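Condensin complex subunit 3 (Schizosaccharomyces pombe, PDB 5OQR) serves as a regulatory subunit of condensin, the complex required to convert interphase chromatin into condensed, mitotic-like chromosomes. Local coordinates at residues F64-Q69 / V108-E113; G637-Q642 / T683-L688; R644-F649 / H707-N712. All coordinates share one frame; numbering follows the deposited sequence.

Contact 1: F64-Q69 / V108-E113; sequences FVNYLQ and VNCVKE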
loop_
_atom_site.group_PDB
_atom_site.type_symbol
_atom_site.label_atom_id
_atom_site.label_comp_id
_atom_site.label_asym_id
_atom_site.label_seq_id
_atom_site.Cartn_x
_atom_site.Cartn_y
_atom_site.Cartn_z
ATOM N N PHE A 64 33.178 2.168 -31.938
ATOM C CA PHE A 64 34.298 2.625 -32.753
ATOM C C PHE A 64 34.755 4.017 -32.337
ATOM O O PHE A 64 35.960 4.295 -32.304
ATOM C CB PHE A 64 33.912 2.613 -34.229
ATOM C CG PHE A 64 34.941 3.235 -35.123
ATOM C CD1 PHE A 64 36.172 2.629 -35.310
ATOM C CD2 PHE A 64 34.679 4.423 -35.780
ATOM C CE1 PHE A 64 37.123 3.199 -36.133
ATOM C CE2 PHE A 64 35.624 4.995 -36.606
ATOM C CZ PHE A 64 36.849 4.382 -36.782
ATOM N N VAL A 65 33.811 4.909 -32.023
ATOM C CA VAL A 65 34.174 6.260 -31.596
ATOM C C VAL A 65 35.146 6.191 -30.427
ATOM O O VAL A 65 36.257 6.728 -30.479
ATOM C CB VAL A 65 32.918 7.067 -31.225
ATOM C CG1 VAL A 65 33.301 8.445 -30.686
ATOM C CG2 VAL A 65 32.007 7.216 -32.431
ATOM N N ASN A 66 34.730 5.531 -29.346
ATOM C CA ASN A 66 35.613 5.373 -28.197
ATOM C C ASN A 66 36.943 4.765 -28.617
ATOM O O ASN A 66 38.011 5.266 -28.250
ATOM C CB ASN A 66 34.939 4.514 -27.130
ATOM C CG ASN A 66 33.875 5.272 -26.357
ATOM O OD1 ASN A 66 34.014 6.467 -26.095
ATOM N ND2 ASN A 66 32.807 4.578 -25.987
ATOM N N TYR A 67 36.898 3.681 -29.395
ATOM C CA TYR A 67 38.127 3.092 -29.912
ATOM C C TYR A 67 38.970 4.114 -30.661
ATOM O O TYR A 67 40.191 3.952 -30.771
ATOM C CB TYR A 67 37.792 1.917 -30.829
ATOM C CG TYR A 67 38.976 1.372 -31.593
ATOM C CD1 TYR A 67 39.079 1.549 -32.966
ATOM C CD2 TYR A 67 39.990 0.682 -30.943
ATOM C CE1 TYR A 67 40.158 1.051 -33.672
ATOM C CE2 TYR A 67 41.074 0.181 -31.638
ATOM C CZ TYR A 67 41.154 0.368 -33.003
ATOM O OH TYR A 67 42.237 -0.131 -33.696
ATOM N N LEU A 68 38.342 5.170 -31.181
ATOM C CA LEU A 68 39.067 6.155 -31.971
ATOM C C LEU A 68 39.737 7.196 -31.084
ATOM O O LEU A 68 40.889 7.573 -31.327
ATOM C CB LEU A 68 38.106 6.827 -32.959
ATOM C CG LEU A 68 38.671 7.466 -34.231
ATOM C CD1 LEU A 68 39.789 6.643 -34.830
ATOM C CD2 LEU A 68 37.558 7.598 -35.240
ATOM N N GLN A 69 39.032 7.673 -30.055
ATOM C CA GLN A 69 39.644 8.596 -29.103
ATOM C C GLN A 69 40.897 8.000 -28.480
ATOM O O GLN A 69 41.755 8.746 -27.999
ATOM C CB GLN A 69 38.648 8.966 -28.000
ATOM C CG GLN A 69 37.209 9.177 -28.486
ATOM C CD GLN A 69 36.558 10.441 -27.951
ATOM O OE1 GLN A 69 35.385 10.429 -27.576
ATOM N NE2 GLN A 69 37.301 11.541 -27.942
ATOM N N VAL A 108 26.892 11.477 -27.420
ATOM C CA VAL A 108 27.420 12.501 -26.523
ATOM C C VAL A 108 28.082 11.857 -25.316
ATOM O O VAL A 108 29.069 12.380 -24.785
ATOM C CB VAL A 108 26.310 13.482 -26.094
ATOM C CG1 VAL A 108 25.306 12.803 -25.162
ATOM C CG2 VAL A 108 26.918 14.704 -25.425
ATOM N N ASN A 109 27.558 10.716 -24.866
ATOM C CA ASN A 109 28.137 10.014 -23.729
ATOM C C ASN A 109 29.560 9.543 -23.994
ATOM O O ASN A 109 30.259 9.176 -23.043
ATOM C CB ASN A 109 27.258 8.817 -23.361
ATOM C CG ASN A 109 27.713 8.128 -22.090
ATOM O OD1 ASN A 109 28.051 8.782 -21.104
ATOM N ND2 ASN A 109 27.731 6.801 -22.112
ATOM N N CYS A 110 30.007 9.544 -25.252
ATOM C CA CYS A 110 31.347 9.076 -25.581
ATOM C C CYS A 110 32.441 10.046 -25.156
ATOM O O CYS A 110 33.615 9.667 -25.165
ATOM C CB CYS A 110 31.449 8.813 -27.085
ATOM S SG CYS A 110 30.443 7.425 -27.650
ATOM N N VAL A 111 32.093 11.281 -24.789
ATOM C CA VAL A 111 33.076 12.247 -24.313
ATOM C C VAL A 111 32.325 13.414 -23.695
ATOM O O VAL A 111 31.135 13.610 -23.964
ATOM C CB VAL A 111 33.998 12.701 -25.477
ATOM C CG1 VAL A 111 33.248 13.605 -26.454
ATOM C CG2 VAL A 111 35.246 13.388 -24.938
ATOM N N LYS A 112 33.020 14.197 -22.873
ATOM C CA LYS A 112 32.420 15.338 -22.189
ATOM C C LYS A 112 32.728 16.672 -22.855
ATOM O O LYS A 112 31.869 17.557 -22.872
ATOM C CB LYS A 112 32.894 15.386 -20.733
ATOM C CG LYS A 112 32.267 14.331 -19.834
ATOM C CD LYS A 112 32.671 14.541 -18.384
ATOM C CE LYS A 112 31.989 13.549 -17.458
ATOM N NZ LYS A 112 32.378 13.765 -16.036
ATOM N N GLU A 113 33.929 16.845 -23.400
ATOM C CA GLU A 113 34.336 18.141 -23.936
ATOM C C GLU A 113 33.553 18.453 -25.205
ATOM O O GLU A 113 33.788 17.848 -26.257
ATOM C CB GLU A 113 35.837 18.157 -24.204
ATOM C CG GLU A 113 36.686 18.445 -22.978
ATOM C CD GLU A 113 36.299 19.741 -22.294
ATOM O OE1 GLU A 113 35.866 20.678 -22.998
ATOM O OE2 GLU A 113 36.413 19.818 -21.052
#

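Contact 2: G637-Q642 / T683-L688; sequences GAHENQ and TDNEKL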
loop_
_atom_site.group_PDB
_atom_site.type_symbol
_atom_site.label_atom_id
_atom_site.label_comp_id
_atom_site.label_asym_id
_atom_site.label_seq_id
_atom_site.Cartn_x
_atom_site.Cartn_y
_atom_site.Cartn_z
ATOM N N GLY A 637 -16.613 -12.036 -1.950
ATOM C CA GLY A 637 -16.741 -13.164 -1.052
ATOM C C GLY A 637 -17.912 -14.066 -1.379
ATOM O O GLY A 637 -17.825 -15.286 -1.216
ATOM N N ALA A 638 -19.014 -13.484 -1.843
ATOM C CA ALA A 638 -20.223 -14.250 -2.096
ATOM C C ALA A 638 -20.962 -13.665 -3.289
ATOM O O ALA A 638 -20.934 -12.454 -3.524
ATOM C CB ALA A 638 -21.141 -14.265 -0.870
ATOM N N HIS A 639 -21.623 -14.545 -4.044
ATOM C CA HIS A 639 -22.484 -14.093 -5.132
ATOM C C HIS A 639 -23.593 -13.187 -4.614
ATOM O O HIS A 639 -24.001 -12.240 -5.295
ATOM C CB HIS A 639 -23.081 -15.297 -5.859
ATOM C CG HIS A 639 -24.316 -14.977 -6.643
ATOM N ND1 HIS A 639 -24.278 -14.546 -7.951
ATOM C CD2 HIS A 639 -25.625 -15.021 -6.299
ATOM C CE1 HIS A 639 -25.510 -14.339 -8.379
ATOM N NE2 HIS A 639 -26.346 -14.619 -7.396
ATOM N N GLU A 640 -24.096 -13.468 -3.410
ATOM C CA GLU A 640 -25.199 -12.685 -2.868
ATOM C C GLU A 640 -24.768 -11.267 -2.523
ATOM O O GLU A 640 -25.602 -10.357 -2.509
ATOM C CB GLU A 640 -25.777 -13.373 -1.633
ATOM C CG GLU A 640 -26.442 -14.709 -1.909
ATOM C CD GLU A 640 -25.447 -15.831 -2.139
ATOM O OE1 GLU A 640 -24.232 -15.585 -2.006
ATOM O OE2 GLU A 640 -25.880 -16.959 -2.458
ATOM N N ASN A 641 -23.482 -11.058 -2.237
ATOM C CA ASN A 641 -23.009 -9.710 -1.941
ATOM C C ASN A 641 -22.938 -8.867 -3.203
ATOM O O ASN A 641 -23.257 -7.674 -3.178
ATOM C CB ASN A 641 -21.643 -9.767 -1.259
ATOM C CG ASN A 641 -21.721 -10.289 0.158
ATOM O OD1 ASN A 641 -22.796 -10.354 0.749
ATOM N ND2 ASN A 641 -20.576 -10.656 0.715
ATOM N N GLN A 642 -22.517 -9.466 -4.318
ATOM C CA GLN A 642 -22.523 -8.745 -5.586
ATOM C C GLN A 642 -23.941 -8.361 -5.984
ATOM O O GLN A 642 -24.169 -7.279 -6.533
ATOM C CB GLN A 642 -21.867 -9.591 -6.674
ATOM C CG GLN A 642 -20.418 -9.934 -6.386
ATOM C CD GLN A 642 -19.719 -10.583 -7.563
ATOM O OE1 GLN A 642 -20.106 -11.656 -8.014
ATOM N NE2 GLN A 642 -18.681 -9.931 -8.067
ATOM N N THR A 683 -19.313 -6.020 -9.077
ATOM C CA THR A 683 -20.479 -6.826 -9.405
ATOM C C THR A 683 -20.193 -7.884 -10.464
ATOM O O THR A 683 -21.094 -8.650 -10.810
ATOM C CB THR A 683 -21.614 -5.911 -9.869
ATOM O OG1 THR A 683 -21.117 -4.985 -10.837
ATOM C CG2 THR A 683 -22.170 -5.122 -8.713
ATOM N N ASP A 684 -18.964 -7.958 -10.968
ATOM C CA ASP A 684 -18.605 -8.922 -11.999
ATOM C C ASP A 684 -18.463 -10.310 -11.383
ATOM O O ASP A 684 -17.645 -10.514 -10.480
ATOM C CB ASP A 684 -17.308 -8.495 -12.680
ATOM C CG ASP A 684 -16.951 -9.363 -13.869
ATOM O OD1 ASP A 684 -17.441 -10.509 -13.955
ATOM O OD2 ASP A 684 -16.166 -8.898 -14.720
ATOM N N ASN A 685 -19.249 -11.266 -11.881
ATOM C CA ASN A 685 -19.216 -12.619 -11.334
ATOM C C ASN A 685 -17.858 -13.277 -11.541
ATOM O O ASN A 685 -17.462 -14.140 -10.751
ATOM C CB ASN A 685 -20.314 -13.469 -11.973
ATOM C CG ASN A 685 -20.338 -14.885 -11.438
ATOM O OD1 ASN A 685 -19.882 -15.818 -12.098
ATOM N ND2 ASN A 685 -20.867 -15.052 -10.231
ATOM N N GLU A 686 -17.137 -12.891 -12.592
ATOM C CA GLU A 686 -15.841 -13.498 -12.867
ATOM C C GLU A 686 -14.824 -13.206 -11.772
ATOM O O GLU A 686 -13.870 -13.975 -11.611
ATOM C CB GLU A 686 -15.310 -13.000 -14.213
ATOM C CG GLU A 686 -14.008 -13.653 -14.659
ATOM C CD GLU A 686 -14.164 -15.133 -14.951
ATOM O OE1 GLU A 686 -15.317 -15.606 -15.034
ATOM O OE2 GLU A 686 -13.134 -15.825 -15.100
ATOM N N LYS A 687 -15.005 -12.127 -11.015
ATOM C CA LYS A 687 -14.015 -11.693 -10.040
ATOM C C LYS A 687 -14.235 -12.288 -8.655
ATOM O O LYS A 687 -13.643 -11.799 -7.689
ATOM C CB LYS A 687 -14.007 -10.166 -9.941
ATOM C CG LYS A 687 -13.684 -9.459 -11.242
ATOM C CD LYS A 687 -12.976 -8.140 -10.984
ATOM C CE LYS A 687 -13.104 -7.191 -12.161
ATOM N NZ LYS A 687 -12.651 -7.801 -13.439
ATOM N N LEU A 688 -15.064 -13.318 -8.530
ATOM C CA LEU A 688 -15.249 -13.962 -7.238
ATOM C C LEU A 688 -14.018 -14.784 -6.875
ATOM O O LEU A 688 -13.431 -15.462 -7.721
ATOM C CB LEU A 688 -16.489 -14.857 -7.254
ATOM C CG LEU A 688 -17.853 -14.167 -7.171
ATOM C CD1 LEU A 688 -18.971 -15.178 -7.334
ATOM C CD2 LEU A 688 -18.014 -13.425 -5.859
#

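Contact 3: R644-F649 / H707-N712; sequences RIATIF and HLHLAN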
loop_
_atom_site.group_PDB
_atom_site.type_symbol
_atom_site.label_atom_id
_atom_site.label_comp_id
_atom_site.label_asym_id
_atom_site.label_seq_id
_atom_site.Cartn_x
_atom_site.Cartn_y
_atom_site.Cartn_z
ATOM N N ARG A 644 -26.466 -7.636 -3.958
ATOM C CA ARG A 644 -26.889 -6.495 -3.153
ATOM C C ARG A 644 -26.316 -5.190 -3.683
ATOM O O ARG A 644 -26.954 -4.139 -3.562
ATOM C CB ARG A 644 -26.465 -6.694 -1.698
ATOM C CG ARG A 644 -27.083 -7.897 -1.017
ATOM C CD ARG A 644 -26.646 -7.983 0.432
ATOM N NE ARG A 644 -27.152 -9.180 1.100
ATOM C CZ ARG A 644 -26.456 -10.295 1.299
ATOM N NH1 ARG A 644 -25.199 -10.395 0.890
ATOM N NH2 ARG A 644 -27.020 -11.322 1.919
ATOM N N ILE A 645 -25.117 -5.230 -4.264
ATOM C CA ILE A 645 -24.497 -4.009 -4.769
ATOM C C ILE A 645 -25.175 -3.566 -6.058
ATOM O O ILE A 645 -25.393 -2.369 -6.280
ATOM C CB ILE A 645 -22.984 -4.224 -4.960
ATOM C CG1 ILE A 645 -22.331 -4.572 -3.618
ATOM C CG2 ILE A 645 -22.329 -2.978 -5.556
ATOM C CD1 ILE A 645 -20.900 -5.045 -3.726
ATOM N N ALA A 646 -25.526 -4.516 -6.925
ATOM C CA ALA A 646 -26.256 -4.175 -8.140
ATOM C C ALA A 646 -27.649 -3.649 -7.823
ATOM O O ALA A 646 -28.212 -2.878 -8.606
ATOM C CB ALA A 646 -26.341 -5.394 -9.058
ATOM N N THR A 647 -28.213 -4.040 -6.680
ATOM C CA THR A 647 -29.566 -3.622 -6.329
ATOM C C THR A 647 -29.629 -2.147 -5.946
ATOM O O THR A 647 -30.683 -1.519 -6.088
ATOM C CB THR A 647 -30.089 -4.493 -5.189
ATOM O OG1 THR A 647 -30.188 -5.848 -5.641
ATOM C CG2 THR A 647 -31.459 -4.023 -4.712
ATOM N N ILE A 648 -28.530 -1.583 -5.452
ATOM C CA ILE A 648 -28.457 -0.168 -5.109
ATOM C C ILE A 648 -27.481 0.580 -5.994
ATOM O O ILE A 648 -27.364 1.808 -5.878
ATOM C CB ILE A 648 -28.106 0.037 -3.620
ATOM C CG1 ILE A 648 -26.801 -0.674 -3.242
ATOM C CG2 ILE A 648 -29.238 -0.455 -2.738
ATOM C CD1 ILE A 648 -25.563 0.169 -3.415
ATOM N N PHE A 649 -26.774 -0.126 -6.875
ATOM C CA PHE A 649 -25.871 0.470 -7.851
ATOM C C PHE A 649 -26.401 1.781 -8.424
ATOM O O PHE A 649 -25.784 2.841 -8.266
ATOM C CB PHE A 649 -25.640 -0.553 -8.968
ATOM C CG PHE A 649 -24.617 -0.142 -9.984
ATOM C CD1 PHE A 649 -24.915 0.799 -10.953
ATOM C CD2 PHE A 649 -23.365 -0.725 -9.988
ATOM C CE1 PHE A 649 -23.975 1.166 -11.889
ATOM C CE2 PHE A 649 -22.425 -0.364 -10.923
ATOM C CZ PHE A 649 -22.728 0.582 -11.874
ATOM N N HIS A 707 -24.884 -8.966 -13.530
ATOM C CA HIS A 707 -24.775 -7.917 -14.535
ATOM C C HIS A 707 -26.026 -7.846 -15.401
ATOM O O HIS A 707 -26.473 -6.753 -15.763
ATOM C CB HIS A 707 -23.531 -8.142 -15.391
ATOM C CG HIS A 707 -22.298 -7.486 -14.851
ATOM N ND1 HIS A 707 -21.075 -7.579 -15.476
ATOM C CD2 HIS A 707 -22.100 -6.726 -13.748
ATOM C CE1 HIS A 707 -20.176 -6.902 -14.785
ATOM N NE2 HIS A 707 -20.772 -6.375 -13.732
ATOM N N LEU A 708 -26.607 -8.993 -15.745
ATOM C CA LEU A 708 -27.883 -8.960 -16.446
ATOM C C LEU A 708 -28.989 -8.448 -15.536
ATOM O O LEU A 708 -29.925 -7.792 -16.006
ATOM C CB LEU A 708 -28.228 -10.346 -16.988
ATOM C CG LEU A 708 -29.286 -10.368 -18.093
ATOM C CD1 LEU A 708 -28.795 -9.647 -19.341
ATOM C CD2 LEU A 708 -29.669 -11.796 -18.429
ATOM N N HIS A 709 -28.900 -8.736 -14.237
ATOM C CA HIS A 709 -29.810 -8.122 -13.280
ATOM C C HIS A 709 -29.583 -6.619 -13.205
ATOM O O HIS A 709 -30.536 -5.847 -13.057
ATOM C CB HIS A 709 -29.631 -8.762 -11.903
ATOM C CG HIS A 709 -30.332 -8.030 -10.803
ATOM N ND1 HIS A 709 -29.659 -7.439 -9.755
ATOM C CD2 HIS A 709 -31.645 -7.781 -10.592
ATOM C CE1 HIS A 709 -30.527 -6.863 -8.944
ATOM N NE2 HIS A 709 -31.740 -7.055 -9.430
ATOM N N LEU A 710 -28.327 -6.184 -13.314
ATOM C CA LEU A 710 -28.032 -4.757 -13.277
ATOM C C LEU A 710 -28.579 -4.050 -14.511
ATOM O O LEU A 710 -29.019 -2.899 -14.431
ATOM C CB LEU A 710 -26.524 -4.542 -13.157
ATOM C CG LEU A 710 -26.056 -3.090 -13.061
ATOM C CD1 LEU A 710 -26.633 -2.414 -11.831
ATOM C CD2 LEU A 710 -24.543 -3.025 -13.047
ATOM N N ALA A 711 -28.551 -4.720 -15.664
ATOM C CA ALA A 711 -29.173 -4.163 -16.859
ATOM C C ALA A 711 -30.644 -3.860 -16.611
ATOM O O ALA A 711 -31.131 -2.770 -16.931
ATOM C CB ALA A 711 -29.010 -5.132 -18.027
ATOM N N ASN A 712 -31.370 -4.814 -16.026
ATOM C CA ASN A 712 -32.768 -4.580 -15.690
ATOM C C ASN A 712 -32.919 -3.389 -14.751
ATOM O O ASN A 712 -33.848 -2.588 -14.900
ATOM C CB ASN A 712 -33.373 -5.836 -15.064
ATOM C CG ASN A 712 -33.285 -7.038 -15.975
ATOM O OD1 ASN A 712 -33.242 -6.905 -17.198
ATOM N ND2 ASN A 712 -33.257 -8.225 -15.385
#

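Contact 1: F64-Q69 / V108-E113
V65 faces C110 across this contact, and its own carbonyl oxygen is gripped twice: L68 N donates to V65 O at 2.7 Å, and Q69 N donates to V65 O at 3.0 Å. These bonds belong to the last turn of helix 52-69, which presents V65, N66 and Q69 on one flank to the bend following helix 94-108. With CG1 set anti to the backbone N (chi1 176°), V65 reaches forward until CG1 lies 4.1 Å from C110 CB. N66 comes alongside the same cysteine, its CG 4.4 Å from C110 CB and its flat amide end close to the sulfur. Q69 leans over from the next turn; its CD is 4.1 Å from C110 O and 4.2 Å from V111 CB, so one amide faces both a carbonyl and the valine's isopropyl group, the two side chains meeting at a slant. C110 is thus the residue on which all three helix side chains converge. It is held forward by a type I beta turn from V108 to V111, closed by V111 N to V108 O at 3.2 Å. The contact is small and lies at the surface, linking the segment within HEAT 1 to the one within HEAT 2. Behind it, F64 and Y67 pack against helix 17-24, and Y67 also meets F25, in the loop just after that helix, edge-to-face, while V108 and N109 touch R147 in a following loop.

Contact 2: G637-Q642 / T683-L688
Q642 reaches across to the main chain beyond helix 669-682, its NE2 donating to D684 O at 2.7 Å with an N-H...O angle of 159°. The glutamine side chain, extended beyond CG, carries the amide from the first turn of helix 639-661 out to its partner. D684 O lies close to the plane of that amide, whereas NE2 stands well above the plane of the D684 carbonyl; K687 N reaches the same oxygen from the opposite face at 3.1 Å. NE2 also donates to W682 O, so this one nitrogen bonds to two carbonyls at the exit from helix 669-682. The other end of the amide rests on L688, with Q642 OE1 3.5 Å from L688 CG, and the leucine's CD2 reaches on toward the backbone of A638, the N-cap residue of helix 639-661. Shortening Q642 to an alanine is likely to cost W682 O and D684 O their shared donor, leaving K687 N on the latter, and to open a gap beside L688. The contact joins the start of helix 639-661 to the loop leaving the next helix in the chain, as in a helical hairpin of a repeat protein, within the condensin C-terminal family region. Segment 683-688 is shaped by an Asx turn, in which D684 OD1 accepts E686 N at 2.8 Å. T683 packs beside the glutamine's stem: T683 CG2 is 3.7 Å from Q642 O, while its hydroxyl turns to M679 O and L680 O in the preceding helix. N685 ND2 sits at the edge of the H639 imidazole, 4.1 Å from ND1, ring and amide planes 72° apart.

Contact 3: R644-F649 / H707-N712
A646 faces L710 where two nearly parallel helices pack; the axes of the two segments approach to 9.0 Å and cross at -19°. The side-by-side packing of helices running in the same direction, with helix 669-682 coming between them in the chain, is the stacking expected of an alpha solenoid; segment 707-712 belongs to HEAT 9. At A646 the small side chain is consistent with the close approach of the helices, its CB lying 4.1 Å from L710 CD1 and 4.0 Å from H709 ND1. One residue on, T647 sits at the border of the contact. Its OG1 approaches the edge of the H709 imidazole, 3.5 Å from CE1 and near the ring plane, but the hydroxyl's hydrogen bond is with W643 O, one turn earlier in its own helix. The H709 ring in turn stacks on the W643 side chain, so the histidine meets W643, A646 and T647 of helix 639-661. At F649 the chain returns to the interface a turn after A646. CG stands anti to the backbone N (chi1 -174°), swinging the ring across the leucine, and the two side chains cross at about a right angle. M679 and L680 of helix 669-682 also touch the F649 side chain, and L680 touches L710, so a third helix closes the apolar cluster. L710 uses both its methyls on the phenylalanine: CD1 lies 3.6 Å from F649 CG, while CD2 stands over the centre of the ring in a CH-pi contact, 4.0 Å from the centroid.

Overall arrangement
Contact 1 closes near the N-terminal end of the chain long before contacts 2 and 3 open, and its centre lies 61 Å and 66 Å from theirs, with nearest atoms about 44 Å and 50 Å away. Contacts 2 and 3 instead form one neighbourhood, their centres 11 Å apart on the same side of the chain's centre. Both draw on helix 639-661, and their segments alternate in sequence. A probable hydrogen bond between T683 OG1 and H707 NE2 joins them directly. All three are local joints between helices near in sequence, as expected of an elongated helical-repeat protein; contact 1 is remote from the other two.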